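Local coordinates for uncharacterized protein yfeY (Escherichia coli, PDB 2QZB) that is of unknown function, and is probably a lipoprotein built around a large antiparallel beta-sheet, at residues 97-100 and 101-105; 82-86 and 87-91. One frame throughout, in Å; residues are numbered along the deposited sequence.

Contact 1: 97-100 and 101-105; sequences IGTP and FSDLY
Asp103 folds back over Pro100 at the start of a single short helical turn, residues 101-104, entered from loop 97-100. Followed outward, its side chain stays against the residues that lead into the turn. Asp103 CB lies 3.3 Å from the carbonyl O of Pro100 and also meets the Thr99 methyl. Asp103 CG then passes beside the proline ring, 3.7 Å from Pro100 CD. At the tip the two carboxylate oxygens part: Asp103 OD2 comes down on Pro100 CD at 3.2 Å, while OD1 lies more loosely near Pro100 CB. The backbone holds this fold-back, because Asp103 N donates to Pro100 O over 3.1 Å. That bond is bent, 141° at the hydrogen, and its donor stands well above the carbonyl plane. Inside the turn, Phe101 O accepts from both Leu104 N and Tyr105 N. Thr99 OG1 turns back along the chain to Lys96 O, and the same rotation (chi1 -65°) sets CG2 anti to the backbone N, facing the turn. Phe101 leads away from this loop; its ring meets Phe137 of strand 133-138 edge-to-face and touches Cys125 of strand 123-126, the half-cystine paired with Cys112, so the turn packs against these two strands. Backbone hydrogen bonds between Gly98 and Thr99 and Val159 fasten the preceding loop to strand 158-165. On the apolar side Leu104 crosses Thr99 at about a right angle, Leu104 CD1 resting 3.7 Å from Thr99 CG2.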
# COMPACT_ATOMS: atom_id res chain seq x y z
N ILE A 97 -0.84 9.40 -1.92
CA ILE A 97 -0.22 9.16 -3.22
C ILE A 97 0.23 10.51 -3.78
O ILE A 97 -0.53 11.46 -3.77
CB ILE A 97 -1.22 8.45 -4.17
CG1 ILE A 97 -1.75 7.17 -3.51
CG2 ILE A 97 -0.61 8.14 -5.52
CD1 ILE A 97 -0.76 6.09 -3.38
N GLY A 98 1.48 10.57 -4.25
CA GLY A 98 2.05 11.82 -4.63
C GLY A 98 2.87 12.58 -3.58
O GLY A 98 3.58 13.50 -3.95
N THR A 99 2.80 12.20 -2.30
CA THR A 99 3.62 12.90 -1.29
C THR A 99 5.09 12.78 -1.72
O THR A 99 5.52 11.70 -2.07
CB THR A 99 3.40 12.32 0.11
OG1 THR A 99 2.05 12.58 0.48
CG2 THR A 99 4.35 12.97 1.20
N PRO A 100 5.85 13.90 -1.72
CA PRO A 100 7.28 13.83 -2.03
C PRO A 100 8.08 13.06 -0.95
O PRO A 100 7.81 13.17 0.23
CB PRO A 100 7.71 15.31 -2.09
CG PRO A 100 6.37 16.08 -2.38
CD PRO A 100 5.40 15.29 -1.51
N PHE A 101 9.02 12.24 -1.38
CA PHE A 101 9.93 11.59 -0.42
C PHE A 101 10.53 12.56 0.62
O PHE A 101 10.52 12.28 1.83
CB PHE A 101 11.06 10.91 -1.23
CG PHE A 101 12.04 10.14 -0.40
CD1 PHE A 101 11.76 8.82 -0.02
CD2 PHE A 101 13.27 10.70 -0.05
CE1 PHE A 101 12.67 8.08 0.75
CE2 PHE A 101 14.20 9.98 0.71
CZ PHE A 101 13.90 8.67 1.12
N SER A 102 11.04 13.70 0.12
CA SER A 102 11.73 14.74 0.91
C SER A 102 10.85 15.45 1.93
O SER A 102 11.36 16.10 2.87
CB SER A 102 12.32 15.78 -0.05
OG SER A 102 11.29 16.34 -0.87
N ASP A 103 9.53 15.29 1.78
CA ASP A 103 8.57 15.73 2.80
C ASP A 103 8.65 14.84 4.08
O ASP A 103 8.30 15.25 5.20
CB ASP A 103 7.13 15.68 2.21
CG ASP A 103 6.74 16.98 1.48
OD1 ASP A 103 7.60 17.83 1.24
OD2 ASP A 103 5.55 17.15 1.14
N LEU A 104 9.10 13.60 3.90
CA LEU A 104 9.01 12.62 4.99
C LEU A 104 10.32 12.18 5.55
O LEU A 104 10.40 11.91 6.74
CB LEU A 104 8.23 11.38 4.53
CG LEU A 104 6.84 11.72 3.99
CD1 LEU A 104 6.28 10.51 3.27
CD2 LEU A 104 5.91 12.22 5.10
N TYR A 105 11.33 12.07 4.68
CA TYR A 105 12.63 11.48 5.04
C TYR A 105 13.77 12.36 4.57
O TYR A 105 13.74 12.89 3.46
CB TYR A 105 12.82 10.07 4.47
CG TYR A 105 11.67 9.13 4.79
CD1 TYR A 105 11.53 8.59 6.05
CD2 TYR A 105 10.71 8.84 3.82
CE1 TYR A 105 10.46 7.74 6.37
CE2 TYR A 105 9.60 8.00 4.13
CZ TYR A 105 9.51 7.44 5.39
OH TYR A 105 8.47 6.61 5.70

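Contact 2: 82-86 and 87-91; sequences IDVLD and SDIPA
Asp86 and Ile89 are brought together by two different rotations: the aspartate sets CG anti to its backbone N (chi1 -172°), carrying the carboxylate forward along the chain, whereas the isoleucine places CG1 opposite its carbonyl carbon (chi1 -57°), so that its longer branch runs back to meet it. Asp86 OD2 lies 3.7 Å from Ile89 CD1, the two side chains crossing at about a right angle, and Asp86 CB touches the same methyl. Asp86 OD1 accepts from Asp88 N over 3.0 Å, at 150° at the hydrogen, the donor standing above the carboxylate plane. One residue farther on, the Ile89 amide reaches Asp86 O, also 3.0 Å between Ile89 N and that oxygen, along a straighter path. Together they make an Asx turn superposed on a type I beta turn, residues 86-89, which bends the chain away from the end of strand 81-84. Asp88 swings its own carboxylate alongside, Asp88 OD1 lying 3.3 Å from Asp86 OD1. Lys64 NZ forms salt bridges with both oxygens and probably offsets their mutual charge. Asp86 OD2 has its own polar partner in Tyr43 OH, so the buried carboxylate is held at both oxygens, which should restrict its rotation. On the apolar side, Val84 directs CG1 into the bend, 3.8 Å from Ile89 CB and 4.0 Å from Ile89 CG2. Ile89 also packs on Tyr43 and on Met70 of strand 67-73.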
# COMPACT_ATOMS: atom_id res chain seq x y z
N ILE A 82 -3.29 -4.76 2.72
CA ILE A 82 -4.07 -3.94 1.73
C ILE A 82 -3.08 -2.95 1.15
O ILE A 82 -2.46 -2.18 1.92
CB ILE A 82 -5.22 -3.15 2.37
CG1 ILE A 82 -6.19 -4.09 3.11
CG2 ILE A 82 -5.99 -2.30 1.28
CD1 ILE A 82 -7.00 -3.44 4.28
N ASP A 83 -2.88 -3.01 -0.16
CA ASP A 83 -2.10 -1.98 -0.85
C ASP A 83 -3.07 -0.94 -1.44
O ASP A 83 -4.02 -1.30 -2.12
CB ASP A 83 -1.29 -2.61 -1.97
CG ASP A 83 -0.33 -3.70 -1.46
OD1 ASP A 83 0.71 -3.90 -2.09
OD2 ASP A 83 -0.63 -4.34 -0.43
N VAL A 84 -2.83 0.34 -1.16
CA VAL A 84 -3.76 1.38 -1.58
C VAL A 84 -3.08 2.14 -2.70
O VAL A 84 -1.93 2.59 -2.56
CB VAL A 84 -4.20 2.32 -0.44
CG1 VAL A 84 -5.19 3.43 -0.94
CG2 VAL A 84 -4.88 1.53 0.67
N LEU A 85 -3.76 2.26 -3.83
CA LEU A 85 -3.23 3.04 -4.94
C LEU A 85 -4.15 4.21 -5.30
O LEU A 85 -3.82 5.02 -6.16
CB LEU A 85 -3.04 2.14 -6.15
CG LEU A 85 -2.14 0.91 -5.96
CD1 LEU A 85 -2.85 -0.33 -5.41
CD2 LEU A 85 -1.59 0.56 -7.28
N ASP A 86 -5.30 4.27 -4.66
CA ASP A 86 -6.32 5.31 -4.86
C ASP A 86 -5.83 6.59 -4.21
O ASP A 86 -5.61 6.66 -2.97
CB ASP A 86 -7.61 4.87 -4.18
CG ASP A 86 -8.79 5.80 -4.47
OD1 ASP A 86 -8.63 6.93 -5.01
OD2 ASP A 86 -9.91 5.37 -4.14
N SER A 87 -5.64 7.62 -5.05
CA SER A 87 -5.04 8.86 -4.57
C SER A 87 -5.99 9.57 -3.61
O SER A 87 -5.55 10.36 -2.80
CB SER A 87 -4.65 9.78 -5.75
OG SER A 87 -5.82 10.10 -6.48
N ASP A 88 -7.28 9.24 -3.68
CA ASP A 88 -8.28 9.76 -2.76
C ASP A 88 -8.27 9.17 -1.35
O ASP A 88 -9.04 9.63 -0.49
CB ASP A 88 -9.68 9.60 -3.35
CG ASP A 88 -9.84 10.28 -4.70
OD1 ASP A 88 -10.46 9.66 -5.61
OD2 ASP A 88 -9.31 11.41 -4.85
N ILE A 89 -7.45 8.17 -1.09
CA ILE A 89 -7.39 7.61 0.27
C ILE A 89 -6.03 7.94 0.86
O ILE A 89 -5.04 7.35 0.45
CB ILE A 89 -7.60 6.06 0.23
CG1 ILE A 89 -8.93 5.75 -0.47
CG2 ILE A 89 -7.47 5.41 1.65
CD1 ILE A 89 -9.19 4.30 -0.66
N PRO A 90 -5.98 8.87 1.82
CA PRO A 90 -4.69 9.16 2.43
C PRO A 90 -4.43 8.24 3.64
O PRO A 90 -5.34 7.56 4.10
CB PRO A 90 -4.85 10.63 2.88
CG PRO A 90 -6.39 10.70 3.31
CD PRO A 90 -7.09 9.61 2.47
N ALA A 91 -3.19 8.21 4.11
CA ALA A 91 -2.87 7.63 5.40
C ALA A 91 -3.26 8.63 6.49
O ALA A 91 -3.27 9.83 6.25
CB ALA A 91 -1.37 7.30 5.47

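Contact 2 comes first along the chain, closing at residue 91, and contact 1 opens six residues later; their centres lie about 14 Å apart. Both lie on the connection from strand 81-84, inside the eight-stranded antiparallel sheet, to helix 101-104, with residues 92-96 between them. The centre of contact 2 lies about 7 Å, that of contact 1 about 15 Å, from the centre of the chain, so the path leads outward. Ile97 bridges the two: Ile97 CD1 packs 3.8 Å from Val84 O, and Ile97 CG1 3.9 Å from Ser87 CA. Strand 158-165 pairs with strand 81-84 and also shares backbone hydrogen bonds with the loop of contact 1, tying the excursion to one sheet.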